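Local coordinates for maltose ABC transporter, periplasmic maltose-binding protein (PDB 2GHB), which probably binds maltose or related maltodextrins in the periplasm and delivers them to an ABC transporter for uptake into the cell, at residues Glu76-Phe81 with Tyr102-Ala107; Ala107-Ala112 with Gly229-Lys234; Glu290-Ile295 with Pro303-Val308. All coordinates share one frame; numbering follows the deposited sequence.

Contact 1. Residues Glu76-Phe81 with Tyr102-Ala107; sequences EPIPNF and YGIPYA
In the periplasmic binding protein fold of this solute-binding family, the loop Glu76-Phe81, between helices 66-71 and 89-94, lies against the start of the long strand 100-116, where Pro77 and Tyr102 come nearest, their CA atoms 4.6 Å apart. The Tyr102 side chain leaves the backbone away from the loop, but chi1 of -77° sets CG beside its own N and the ring runs alongside Pro77, both pointing the same way. Its CE1 lies 3.7 Å from Pro77 CD; a rigid pyrrolidine ring suits an aromatic neighbour because it offers a fixed row of CH groups. Shortened to an alanine here, the Tyr102 side chain would no longer reach Pro77, and a gap is likely to open beside the ring of that proline. Ile78 points at the strand and lays CG1 against the flat, slender peptide between Tyr102 and Gly103, 3.7 Å from Gly103 N. Farther along, Phe81 and Ile104 approach from opposite directions: Ile104 CD1 meets the ring edge, in plane, 3.8 Å from Phe81 CZ. No direct hydrogen bond joins the two segments; one water instead donates to Glu76 O and, at 2.7 Å, to Tyr102 O.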
ATOM      1  N   GLU A  76     -10.194 -10.559  16.217  1.00 30.03           N
ATOM      2  CA  GLU A  76      -9.597 -11.746  16.801  1.00 30.51           C
ATOM      3  C   GLU A  76      -8.265 -12.071  16.130  1.00 30.27           C
ATOM      4  O   GLU A  76      -8.165 -11.986  14.911  1.00 30.76           O
ATOM      5  CB  GLU A  76     -10.598 -12.904  16.625  1.00 29.91           C
ATOM      6  CG  GLU A  76     -10.181 -14.241  17.193  1.00 30.71           C
ATOM      7  CD  GLU A  76     -10.178 -14.275  18.710  1.00 31.87           C
ATOM      8  OE1 GLU A  76     -10.786 -13.405  19.335  1.00 31.42           O
ATOM      9  OE2 GLU A  76      -9.579 -15.207  19.264  1.00 34.94           O
ATOM     10  N   PRO A  77      -7.242 -12.451  16.915  1.00 30.49           N
ATOM     11  CA  PRO A  77      -6.039 -13.025  16.311  1.00 31.59           C
ATOM     12  C   PRO A  77      -6.335 -14.278  15.452  1.00 32.84           C
ATOM     13  O   PRO A  77      -7.212 -15.078  15.804  1.00 32.50           O
ATOM     14  CB  PRO A  77      -5.141 -13.368  17.514  1.00 31.65           C
ATOM     15  CG  PRO A  77      -5.675 -12.573  18.675  1.00 31.59           C
ATOM     16  CD  PRO A  77      -7.138 -12.332  18.380  1.00 30.89           C
ATOM     17  N   ILE A  78      -5.595 -14.418  14.344  1.00 33.01           N
ATOM     18  CA  ILE A  78      -5.747 -15.511  13.417  1.00 33.75           C
ATOM     19  C   ILE A  78      -4.596 -16.487  13.650  1.00 34.76           C
ATOM     20  O   ILE A  78      -3.423 -16.152  13.416  1.00 34.64           O
ATOM     21  CB  ILE A  78      -5.717 -15.029  11.933  1.00 33.62           C
ATOM     22  CG1 ILE A  78      -6.722 -13.893  11.689  1.00 32.72           C
ATOM     23  CG2 ILE A  78      -5.996 -16.172  11.011  1.00 34.19           C
ATOM     24  CD1 ILE A  78      -8.157 -14.246  11.943  1.00 33.82           C
ATOM     25  N   PRO A  79      -4.917 -17.696  14.127  1.00 35.51           N
ATOM     26  CA  PRO A  79      -3.832 -18.599  14.414  1.00 36.30           C
ATOM     27  C   PRO A  79      -3.115 -18.978  13.126  1.00 37.00           C
ATOM     28  O   PRO A  79      -3.705 -18.943  12.036  1.00 37.58           O
ATOM     29  CB  PRO A  79      -4.526 -19.817  15.053  1.00 36.42           C
ATOM     30  CG  PRO A  79      -5.863 -19.364  15.433  1.00 36.53           C
ATOM     31  CD  PRO A  79      -6.227 -18.296  14.435  1.00 36.27           C
ATOM     32  N   ASN A  80      -1.843 -19.316  13.252  1.00 37.60           N
ATOM     33  CA  ASN A  80      -1.038 -19.681  12.100  1.00 37.45           C
ATOM     34  C   ASN A  80      -1.567 -20.935  11.418  1.00 37.32           C
ATOM     35  O   ASN A  80      -2.127 -21.821  12.058  1.00 37.23           O
ATOM     36  CB  ASN A  80       0.427 -19.885  12.516  1.00 38.26           C
ATOM     37  CG  ASN A  80       1.345 -20.106  11.319  1.00 39.43           C
ATOM     38  OD1 ASN A  80       1.874 -21.213  11.108  1.00 41.39           O
ATOM     39  ND2 ASN A  80       1.517 -19.060  10.513  1.00 41.76           N
ATOM     40  N   PHE A  81      -1.401 -20.986  10.098  1.00 36.69           N
ATOM     41  CA  PHE A  81      -1.672 -22.170   9.316  1.00 36.19           C
ATOM     42  C   PHE A  81      -0.697 -22.179   8.144  1.00 36.61           C
ATOM     43  O   PHE A  81      -0.139 -21.142   7.785  1.00 37.08           O
ATOM     44  CB  PHE A  81      -3.154 -22.259   8.900  1.00 35.25           C
ATOM     45  CG  PHE A  81      -3.680 -21.058   8.132  1.00 33.96           C
ATOM     46  CD1 PHE A  81      -3.892 -21.134   6.765  1.00 34.18           C
ATOM     47  CD2 PHE A  81      -4.024 -19.881   8.783  1.00 32.96           C
ATOM     48  CE1 PHE A  81      -4.393 -20.030   6.051  1.00 33.03           C
ATOM     49  CE2 PHE A  81      -4.526 -18.789   8.075  1.00 33.42           C
ATOM     50  CZ  PHE A  81      -4.710 -18.878   6.701  1.00 31.04           C
ATOM     51  N   TYR A 102      -3.878 -10.423  12.632  1.00 28.79           N
ATOM     52  CA  TYR A 102      -5.260 -10.051  12.854  1.00 29.19           C
ATOM     53  C   TYR A 102      -6.162 -10.013  11.621  1.00 28.50           C
ATOM     54  O   TYR A 102      -7.283  -9.498  11.690  1.00 27.63           O
ATOM     55  CB  TYR A 102      -5.297  -8.678  13.500  1.00 29.90           C
ATOM     56  CG  TYR A 102      -4.958  -8.721  14.959  1.00 31.20           C
ATOM     57  CD1 TYR A 102      -5.941  -9.035  15.915  1.00 34.02           C
ATOM     58  CD2 TYR A 102      -3.671  -8.480  15.389  1.00 31.78           C
ATOM     59  CE1 TYR A 102      -5.632  -9.093  17.266  1.00 32.51           C
ATOM     60  CE2 TYR A 102      -3.341  -8.537  16.737  1.00 32.89           C
ATOM     61  CZ  TYR A 102      -4.328  -8.840  17.667  1.00 33.10           C
ATOM     62  OH  TYR A 102      -3.990  -8.871  18.970  1.00 33.76           O
ATOM     63  N   GLY A 103      -5.694 -10.545  10.490  1.00 28.24           N
ATOM     64  CA  GLY A 103      -6.559 -10.644   9.310  1.00 27.69           C
ATOM     65  C   GLY A 103      -5.910 -11.389   8.158  1.00 27.11           C
ATOM     66  O   GLY A 103      -4.724 -11.707   8.206  1.00 27.35           O
ATOM     67  N   ILE A 104      -6.713 -11.679   7.130  1.00 26.46           N
ATOM     68  CA  ILE A 104      -6.245 -12.349   5.915  1.00 25.64           C
ATOM     69  C   ILE A 104      -6.375 -11.335   4.808  1.00 25.43           C
ATOM     70  O   ILE A 104      -7.475 -10.960   4.440  1.00 25.43           O
ATOM     71  CB  ILE A 104      -7.082 -13.583   5.584  1.00 26.19           C
ATOM     72  CG1 ILE A 104      -6.939 -14.637   6.707  1.00 27.18           C
ATOM     73  CG2 ILE A 104      -6.686 -14.149   4.212  1.00 26.84           C
ATOM     74  CD1 ILE A 104      -5.520 -15.187   6.892  1.00 28.20           C
ATOM     75  N   PRO A 105      -5.247 -10.870   4.270  1.00 24.36           N
ATOM     76  CA  PRO A 105      -5.307  -9.834   3.241  1.00 24.22           C
ATOM     77  C   PRO A 105      -5.741 -10.412   1.878  1.00 22.92           C
ATOM     78  O   PRO A 105      -5.398 -11.528   1.562  1.00 22.84           O
ATOM     79  CB  PRO A 105      -3.848  -9.355   3.177  1.00 23.85           C
ATOM     80  CG  PRO A 105      -3.076 -10.527   3.491  1.00 24.55           C
ATOM     81  CD  PRO A 105      -3.871 -11.315   4.507  1.00 24.61           C
ATOM     82  N   TYR A 106      -6.468  -9.652   1.090  1.00 23.33           N
ATOM     83  CA  TYR A 106      -6.814 -10.059  -0.269  1.00 24.33           C
ATOM     84  C   TYR A 106      -6.309  -9.119  -1.391  1.00 25.25           C
ATOM     85  O   TYR A 106      -6.373  -9.495  -2.582  1.00 25.64           O
ATOM     86  CB  TYR A 106      -8.304 -10.199  -0.421  1.00 23.88           C
ATOM     87  CG  TYR A 106      -9.092  -8.941  -0.193  1.00 23.33           C
ATOM     88  CD1 TYR A 106      -9.375  -8.084  -1.241  1.00 23.43           C
ATOM     89  CD2 TYR A 106      -9.596  -8.631   1.053  1.00 24.07           C
ATOM     90  CE1 TYR A 106     -10.123  -6.942  -1.057  1.00 23.99           C
ATOM     91  CE2 TYR A 106     -10.356  -7.456   1.262  1.00 22.30           C
ATOM     92  CZ  TYR A 106     -10.616  -6.637   0.212  1.00 24.47           C
ATOM     93  OH  TYR A 106     -11.353  -5.480   0.377  1.00 24.66           O
ATOM     94  N   ALA A 107      -5.827  -7.926  -1.029  1.00 25.40           N
ATOM     95  CA  ALA A 107      -5.416  -6.923  -2.007  1.00 25.57           C
ATOM     96  C   ALA A 107      -4.403  -5.975  -1.416  1.00 26.67           C
ATOM     97  O   ALA A 107      -4.525  -5.597  -0.245  1.00 26.32           O
ATOM     98  CB  ALA A 107      -6.622  -6.126  -2.494  1.00 25.39           C
TER
HETATM   99  O   HOH W   1      -9.209 -10.916  12.881  1.00 28.92           O

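Contact 2. Residues Ala107-Ala112 with Gly229-Lys234; sequences AMEAIA and GPWAIK
Two torsions turn Glu109 and Trp231 against each other: Glu109 holds CG anti to its backbone nitrogen (chi1 -164°) and continues extended, while Trp231 tucks CG between its own N and carbonyl carbon (chi1 61°), which folds the indole back over Gly229. The glutamate chain crosses the indole at about a right angle. Its CG lies in the ring plane at the edge, 3.7 Å from Trp231 CZ3, and OE2 is also edge-on, 3.5 Å from Trp231 CE3. With carboxylate and ring planes 80° apart, the oxygen meets the weakly positive CH rim of the indole, an electrostatically reasonable place for a carboxylate. Ile111 crosses the indole at a slant, its CG2 branch 3.6 Å from Trp231 CH2. Under one face, Gly229 CA sits 3.5 Å from the ring plane; a side chain at this position would collide with the indole, so glycine suits it. Pro230 brings CD to 3.5 Å from Ala110 O, while its ring also touches Phe321 of helix 316-327. The indole nitrogen is satisfied by Tyr211 OH, and Tyr156 and Tyr157 of helix 155-164 pack on the same tryptophan. An exposed tryptophan among tyrosines and a carboxylate recalls the aromatic platforms and polar groups of sugar sites in maltodextrin-binding proteins, and is consistent with a place in the cleft between the two lobes.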
ATOM      1  N   ALA A 107      -5.827  -7.926  -1.029  1.00 25.40           N
ATOM      2  CA  ALA A 107      -5.416  -6.923  -2.007  1.00 25.57           C
ATOM      3  C   ALA A 107      -4.403  -5.975  -1.416  1.00 26.67           C
ATOM      4  O   ALA A 107      -4.525  -5.597  -0.245  1.00 26.32           O
ATOM      5  CB  ALA A 107      -6.622  -6.126  -2.494  1.00 25.39           C
ATOM      6  N   MET A 108      -3.446  -5.567  -2.250  1.00 27.48           N
ATOM      7  CA  MET A 108      -2.412  -4.591  -1.913  1.00 28.32           C
ATOM      8  C   MET A 108      -2.486  -3.420  -2.915  1.00 29.19           C
ATOM      9  O   MET A 108      -3.081  -3.529  -3.995  1.00 29.21           O
ATOM     10  CB  MET A 108      -1.018  -5.205  -2.014  1.00 28.65           C
ATOM     11  CG  MET A 108      -0.692  -6.295  -1.042  1.00 28.80           C
ATOM     12  SD  MET A 108       1.017  -6.826  -1.116  1.00 30.11           S
ATOM     13  CE  MET A 108       1.181  -7.543  -2.747  1.00 31.54           C
ATOM     14  N   GLU A 109      -1.880  -2.306  -2.536  1.00 29.65           N
ATOM     15  CA  GLU A 109      -1.854  -1.090  -3.335  1.00 29.92           C
ATOM     16  C   GLU A 109      -0.550  -0.368  -3.064  1.00 30.03           C
ATOM     17  O   GLU A 109      -0.290   0.014  -1.929  1.00 29.28           O
ATOM     18  CB  GLU A 109      -2.995  -0.179  -2.926  1.00 29.83           C
ATOM     19  CG  GLU A 109      -3.290   0.927  -3.925  1.00 31.41           C
ATOM     20  CD  GLU A 109      -4.548   1.705  -3.564  1.00 32.80           C
ATOM     21  OE1 GLU A 109      -4.611   2.249  -2.447  1.00 37.92           O
ATOM     22  OE2 GLU A 109      -5.481   1.744  -4.389  1.00 39.77           O
ATOM     23  N   ALA A 110       0.285  -0.214  -4.086  1.00 30.33           N
ATOM     24  CA  ALA A 110       1.471   0.660  -3.980  1.00 30.07           C
ATOM     25  C   ALA A 110       1.797   1.359  -5.302  1.00 30.68           C
ATOM     26  O   ALA A 110       1.279   0.972  -6.365  1.00 30.42           O
ATOM     27  CB  ALA A 110       2.656  -0.110  -3.482  1.00 30.15           C
ATOM     28  N   ILE A 111       2.618   2.415  -5.222  1.00 30.60           N
ATOM     29  CA  ILE A 111       3.012   3.161  -6.419  1.00 30.69           C
ATOM     30  C   ILE A 111       4.176   2.432  -7.092  1.00 31.00           C
ATOM     31  O   ILE A 111       4.892   1.617  -6.469  1.00 29.77           O
ATOM     32  CB  ILE A 111       3.330   4.669  -6.128  1.00 30.48           C
ATOM     33  CG1 ILE A 111       4.599   4.829  -5.259  1.00 29.35           C
ATOM     34  CG2 ILE A 111       2.131   5.351  -5.506  1.00 30.02           C
ATOM     35  CD1 ILE A 111       4.764   6.236  -4.605  1.00 30.05           C
ATOM     36  N   ALA A 112       4.330   2.703  -8.382  1.00 32.50           N
ATOM     37  CA  ALA A 112       5.455   2.160  -9.167  1.00 33.15           C
ATOM     38  C   ALA A 112       5.817   3.085 -10.333  1.00 33.58           C
ATOM     39  O   ALA A 112       5.197   4.122 -10.527  1.00 32.73           O
ATOM     40  CB  ALA A 112       5.116   0.765  -9.691  1.00 32.93           C
ATOM     41  N   GLY A 229       0.199   5.103  -8.619  1.00 34.63           N
ATOM     42  CA  GLY A 229      -0.392   3.794  -8.338  1.00 35.53           C
ATOM     43  C   GLY A 229      -1.430   3.315  -9.346  1.00 36.06           C
ATOM     44  O   GLY A 229      -1.701   3.995 -10.338  1.00 35.49           O
ATOM     45  N   PRO A 230      -2.036   2.141  -9.074  1.00 36.95           N
ATOM     46  CA  PRO A 230      -2.983   1.489  -9.975  1.00 37.73           C
ATOM     47  C   PRO A 230      -4.259   2.271 -10.254  1.00 38.78           C
ATOM     48  O   PRO A 230      -4.851   2.086 -11.315  1.00 38.70           O
ATOM     49  CB  PRO A 230      -3.301   0.172  -9.251  1.00 37.70           C
ATOM     50  CG  PRO A 230      -2.172  -0.029  -8.312  1.00 36.97           C
ATOM     51  CD  PRO A 230      -1.814   1.328  -7.865  1.00 36.58           C
ATOM     52  N   TRP A 231      -4.676   3.105  -9.298  1.00 39.81           N
ATOM     53  CA  TRP A 231      -5.835   4.001  -9.419  1.00 40.91           C
ATOM     54  C   TRP A 231      -5.811   5.037 -10.561  1.00 42.28           C
ATOM     55  O   TRP A 231      -6.866   5.573 -10.942  1.00 41.76           O
ATOM     56  CB  TRP A 231      -6.033   4.766  -8.109  1.00 40.26           C
ATOM     57  CG  TRP A 231      -4.836   5.640  -7.724  1.00 39.91           C
ATOM     58  CD1 TRP A 231      -4.560   6.899  -8.180  1.00 39.05           C
ATOM     59  CD2 TRP A 231      -3.786   5.311  -6.803  1.00 38.20           C
ATOM     60  NE1 TRP A 231      -3.405   7.368  -7.616  1.00 38.98           N
ATOM     61  CE2 TRP A 231      -2.896   6.410  -6.777  1.00 39.51           C
ATOM     62  CE3 TRP A 231      -3.501   4.192  -6.019  1.00 37.67           C
ATOM     63  CZ2 TRP A 231      -1.743   6.433  -5.966  1.00 38.32           C
ATOM     64  CZ3 TRP A 231      -2.347   4.205  -5.227  1.00 38.93           C
ATOM     65  CH2 TRP A 231      -1.483   5.322  -5.208  1.00 38.55           C
ATOM     66  N   ALA A 232      -4.624   5.339 -11.078  1.00 43.79           N
ATOM     67  CA  ALA A 232      -4.470   6.344 -12.144  1.00 44.98           C
ATOM     68  C   ALA A 232      -4.565   5.764 -13.566  1.00 46.07           C
ATOM     69  O   ALA A 232      -4.788   6.502 -14.520  1.00 46.43           O
ATOM     70  CB  ALA A 232      -3.142   7.087 -11.974  1.00 44.48           C
ATOM     71  N   ILE A 233      -4.398   4.454 -13.689  1.00 47.32           N
ATOM     72  CA  ILE A 233      -4.063   3.812 -14.955  1.00 48.63           C
ATOM     73  C   ILE A 233      -5.177   3.867 -16.007  1.00 49.79           C
ATOM     74  O   ILE A 233      -4.894   3.941 -17.210  1.00 49.28           O
ATOM     75  CB  ILE A 233      -3.628   2.345 -14.702  1.00 48.55           C
ATOM     76  CG1 ILE A 233      -2.271   2.322 -14.015  1.00 48.74           C
ATOM     77  CG2 ILE A 233      -3.569   1.543 -15.977  1.00 48.47           C
ATOM     78  CD1 ILE A 233      -1.105   2.707 -14.891  1.00 48.15           C
ATOM     79  N   LYS A 234      -6.425   3.839 -15.545  1.00 51.34           N
ATOM     80  CA  LYS A 234      -7.569   3.753 -16.438  1.00 52.04           C
ATOM     81  C   LYS A 234      -7.841   5.071 -17.139  1.00 53.03           C
ATOM     82  O   LYS A 234      -8.387   5.080 -18.244  1.00 53.70           O
ATOM     83  CB  LYS A 234      -8.818   3.276 -15.683  1.00 52.42           C
ATOM     84  CG  LYS A 234      -9.833   2.533 -16.579  1.00 52.48           C
ATOM     85  CD  LYS A 234     -10.940   3.440 -17.077  1.00 52.97           C
ATOM     86  CE  LYS A 234     -11.879   2.703 -18.035  1.00 53.75           C
ATOM     87  NZ  LYS A 234     -11.153   2.147 -19.227  1.00 54.84           N
TER

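Contact 3. Residues Glu290-Ile295 with Pro303-Val308; sequences ETMYRI and PSRKDV
Helix 289-298 passes the turn that leads into helix 306-312, with the backbones closest at Tyr293 and Val308, whose CA atoms are 5.8 Å apart. The CB of Met292 points toward the turn, and this side chain carries much of the packing. Chi1 (-77°) sets CG beside the backbone N and against the arginine; the bend at chi2 (-67°) then turns the sulfur toward Ser304. Met292 CG rests 3.6 Å from Arg305 CD, the two side chains crossing at about a right angle, so that the methionine meets the aliphatic part of the arginine rather than its charged end. Val308 completes this apolar patch: its CG2 branch approaches Met292 CB at 3.9 Å, and its CG1 branch comes to the edge of the Tyr293 ring, near the ring plane. A flexible thioether and a compact branched valine suit a buried helix-to-turn interface of this kind. The turn is a helix N-terminus, with Arg305 in the N-cap position. Here the cap residue's side chain reaches forward to Asp307 in the first turn, bending at chi3 (68°) to bring the guanidinium side-on to the carboxylate. Arg305 NE donates to Asp307 OD1 at 3.0 Å and Arg305 NH2 to Asp307 OD2 at 2.9 Å, both nearly straight, both in the guanidinium plane and each meeting a syn lone pair. This two-pronged salt bridge fixes the rotation of both flat groups, and the negative aspartate probably interacts favourably with the positive end of the helix dipole. Arg305 NH2 has a second acidic partner in Asp83, which ties the helix start to the loop between helices 66-71 and 89-94. Ser304 OG lies 4.1 Å from Met292 SD and makes its hydrogen bond to Pro105 O, on strand 100-116.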
ATOM      1  N   GLU A 290      -7.625 -20.575  -4.733  1.00 28.39           N
ATOM      2  CA  GLU A 290      -8.702 -20.567  -5.714  1.00 28.22           C
ATOM      3  C   GLU A 290      -9.713 -19.459  -5.451  1.00 27.11           C
ATOM      4  O   GLU A 290     -10.212 -18.808  -6.367  1.00 26.17           O
ATOM      5  CB  GLU A 290      -9.427 -21.929  -5.680  1.00 29.44           C
ATOM      6  CG  GLU A 290      -8.500 -23.122  -5.739  1.00 34.46           C
ATOM      7  CD  GLU A 290      -8.177 -23.752  -4.369  1.00 39.05           C
ATOM      8  OE1 GLU A 290      -8.163 -23.039  -3.360  1.00 37.91           O
ATOM      9  OE2 GLU A 290      -7.926 -24.974  -4.323  1.00 42.83           O
ATOM     10  N   THR A 291     -10.023 -19.245  -4.178  1.00 26.39           N
ATOM     11  CA  THR A 291     -10.942 -18.166  -3.791  1.00 26.27           C
ATOM     12  C   THR A 291     -10.338 -16.786  -4.038  1.00 24.57           C
ATOM     13  O   THR A 291     -10.999 -15.867  -4.523  1.00 24.33           O
ATOM     14  CB  THR A 291     -11.297 -18.269  -2.302  1.00 26.25           C
ATOM     15  OG1 THR A 291     -11.810 -19.577  -2.028  1.00 30.34           O
ATOM     16  CG2 THR A 291     -12.333 -17.193  -1.936  1.00 26.40           C
ATOM     17  N   MET A 292      -9.082 -16.642  -3.653  1.00 24.90           N
ATOM     18  CA  MET A 292      -8.344 -15.391  -3.843  1.00 24.90           C
ATOM     19  C   MET A 292      -8.204 -15.050  -5.339  1.00 24.41           C
ATOM     20  O   MET A 292      -8.226 -13.881  -5.728  1.00 24.01           O
ATOM     21  CB  MET A 292      -6.979 -15.486  -3.169  1.00 24.62           C
ATOM     22  CG  MET A 292      -7.000 -15.338  -1.629  1.00 25.12           C
ATOM     23  SD  MET A 292      -7.480 -13.677  -1.123  1.00 25.56           S
ATOM     24  CE  MET A 292      -7.735 -13.861   0.681  1.00 25.71           C
ATOM     25  N   TYR A 293      -8.086 -16.076  -6.168  1.00 25.19           N
ATOM     26  CA  TYR A 293      -8.059 -15.895  -7.627  1.00 25.69           C
ATOM     27  C   TYR A 293      -9.392 -15.412  -8.166  1.00 24.94           C
ATOM     28  O   TYR A 293      -9.450 -14.481  -8.959  1.00 24.54           O
ATOM     29  CB  TYR A 293      -7.566 -17.183  -8.324  1.00 26.38           C
ATOM     30  CG  TYR A 293      -7.587 -17.115  -9.843  1.00 26.23           C
ATOM     31  CD1 TYR A 293      -6.556 -16.508 -10.556  1.00 26.08           C
ATOM     32  CD2 TYR A 293      -8.645 -17.641 -10.553  1.00 27.09           C
ATOM     33  CE1 TYR A 293      -6.600 -16.440 -11.958  1.00 26.85           C
ATOM     34  CE2 TYR A 293      -8.686 -17.590 -11.934  1.00 28.02           C
ATOM     35  CZ  TYR A 293      -7.667 -16.982 -12.625  1.00 27.32           C
ATOM     36  OH  TYR A 293      -7.763 -16.945 -13.982  1.00 28.76           O
ATOM     37  N   ARG A 294     -10.475 -16.032  -7.733  1.00 26.15           N
ATOM     38  CA  ARG A 294     -11.836 -15.546  -8.033  1.00 27.11           C
ATOM     39  C   ARG A 294     -12.071 -14.105  -7.577  1.00 26.67           C
ATOM     40  O   ARG A 294     -12.677 -13.294  -8.283  1.00 26.24           O
ATOM     41  CB  ARG A 294     -12.893 -16.470  -7.396  1.00 27.22           C
ATOM     42  CG  ARG A 294     -13.139 -17.751  -8.188  1.00 28.67           C
ATOM     43  CD  ARG A 294     -13.866 -18.824  -7.376  1.00 32.72           C
ATOM     44  NE  ARG A 294     -15.170 -18.444  -6.846  1.00 35.84           N
ATOM     45  CZ  ARG A 294     -15.685 -18.864  -5.683  1.00 39.57           C
ATOM     46  NH1 ARG A 294     -14.987 -19.651  -4.872  1.00 40.36           N
ATOM     47  NH2 ARG A 294     -16.919 -18.456  -5.307  1.00 40.68           N
ATOM     48  N   ILE A 295     -11.605 -13.796  -6.375  1.00 26.20           N
ATOM     49  CA  ILE A 295     -11.670 -12.434  -5.865  1.00 26.47           C
ATOM     50  C   ILE A 295     -10.962 -11.450  -6.820  1.00 26.24           C
ATOM     51  O   ILE A 295     -11.503 -10.402  -7.151  1.00 25.69           O
ATOM     52  CB  ILE A 295     -11.090 -12.371  -4.431  1.00 26.10           C
ATOM     53  CG1 ILE A 295     -12.099 -12.981  -3.449  1.00 26.59           C
ATOM     54  CG2 ILE A 295     -10.756 -10.950  -4.046  1.00 26.22           C
ATOM     55  CD1 ILE A 295     -11.562 -13.207  -2.018  1.00 26.76           C
ATOM     56  N   PRO A 303      -2.812  -8.758  -5.982  1.00 27.39           N
ATOM     57  CA  PRO A 303      -3.091  -9.890  -5.109  1.00 27.68           C
ATOM     58  C   PRO A 303      -2.190  -9.938  -3.885  1.00 27.79           C
ATOM     59  O   PRO A 303      -1.033  -9.482  -3.932  1.00 27.26           O
ATOM     60  CB  PRO A 303      -2.823 -11.106  -6.002  1.00 28.10           C
ATOM     61  CG  PRO A 303      -1.895 -10.619  -7.036  1.00 28.17           C
ATOM     62  CD  PRO A 303      -2.201  -9.190  -7.253  1.00 27.38           C
ATOM     63  N   SER A 304      -2.732 -10.494  -2.802  1.00 26.85           N
ATOM     64  CA  SER A 304      -1.987 -10.710  -1.564  1.00 26.59           C
ATOM     65  C   SER A 304      -1.195 -12.026  -1.575  1.00 27.14           C
ATOM     66  O   SER A 304      -0.356 -12.239  -0.701  1.00 25.97           O
ATOM     67  CB  SER A 304      -2.975 -10.721  -0.400  1.00 26.93           C
ATOM     68  OG  SER A 304      -3.926 -11.770  -0.592  1.00 23.93           O
ATOM     69  N   ARG A 305      -1.452 -12.891  -2.571  1.00 27.50           N
ATOM     70  CA  ARG A 305      -0.828 -14.211  -2.672  1.00 27.97           C
ATOM     71  C   ARG A 305       0.104 -14.327  -3.877  1.00 28.29           C
ATOM     72  O   ARG A 305      -0.229 -13.902  -4.990  1.00 28.52           O
ATOM     73  CB  ARG A 305      -1.884 -15.327  -2.786  1.00 28.15           C
ATOM     74  CG  ARG A 305      -2.693 -15.576  -1.527  1.00 27.90           C
ATOM     75  CD  ARG A 305      -3.640 -16.724  -1.715  1.00 27.28           C
ATOM     76  NE  ARG A 305      -2.919 -17.989  -1.847  1.00 28.56           N
ATOM     77  CZ  ARG A 305      -3.028 -19.028  -1.019  1.00 29.31           C
ATOM     78  NH1 ARG A 305      -3.870 -19.005  -0.002  1.00 28.73           N
ATOM     79  NH2 ARG A 305      -2.323 -20.127  -1.250  1.00 28.45           N
ATOM     80  N   LYS A 306       1.264 -14.917  -3.632  1.00 28.92           N
ATOM     81  CA  LYS A 306       2.303 -15.094  -4.634  1.00 29.38           C
ATOM     82  C   LYS A 306       1.837 -16.039  -5.731  1.00 29.62           C
ATOM     83  O   LYS A 306       2.105 -15.810  -6.909  1.00 30.29           O
ATOM     84  CB  LYS A 306       3.575 -15.608  -3.968  1.00 29.58           C
ATOM     85  CG  LYS A 306       4.217 -14.620  -2.987  1.00 31.10           C
ATOM     86  CD  LYS A 306       5.352 -15.217  -2.155  1.00 31.04           C
ATOM     87  CE  LYS A 306       4.874 -16.251  -1.136  1.00 35.45           C
ATOM     88  NZ  LYS A 306       5.978 -16.651  -0.171  1.00 36.01           N
ATOM     89  N   ASP A 307       1.082 -17.069  -5.356  1.00 29.01           N
ATOM     90  CA  ASP A 307       0.605 -18.048  -6.333  1.00 29.31           C
ATOM     91  C   ASP A 307      -0.582 -17.531  -7.175  1.00 28.97           C
ATOM     92  O   ASP A 307      -0.842 -18.055  -8.260  1.00 29.18           O
ATOM     93  CB  ASP A 307       0.319 -19.409  -5.674  1.00 29.29           C
ATOM     94  CG  ASP A 307      -0.522 -19.294  -4.418  1.00 28.86           C
ATOM     95  OD1 ASP A 307      -0.988 -18.197  -4.125  1.00 26.11           O
ATOM     96  OD2 ASP A 307      -0.702 -20.293  -3.707  1.00 31.68           O
ATOM     97  N   VAL A 308      -1.270 -16.494  -6.695  1.00 28.06           N
ATOM     98  CA  VAL A 308      -2.305 -15.847  -7.487  1.00 28.35           C
ATOM     99  C   VAL A 308      -1.682 -14.886  -8.510  1.00 28.19           C
ATOM    100  O   VAL A 308      -2.188 -14.756  -9.634  1.00 26.61           O
ATOM    101  CB  VAL A 308      -3.345 -15.093  -6.605  1.00 27.68           C
ATOM    102  CG1 VAL A 308      -4.315 -14.287  -7.485  1.00 25.51           C
ATOM    103  CG2 VAL A 308      -4.134 -16.092  -5.724  1.00 28.72           C
TER

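Overall arrangement
Strand 100-116 runs through the first two contacts and touches the third. Contacts 1 and 2 use successive parts of it, share Ala107 and have centres about 23 Å apart; contact 3, its centre about 15 Å from that of contact 1, also packs on the strand where Met292 SD lies 3.6 Å from Tyr106 CB, and meets contact 2 through Met108 and Pro303. Contact 3 is buried, while the other two are partly so. Contact 2, nearest the centre of the chain, sets a carboxylate against an aromatic edge; contact 1, farther out, relies on apolar packing and a bridging water; contact 3 combines apolar packing between a helix and the start of the next with a salt bridge inside one segment.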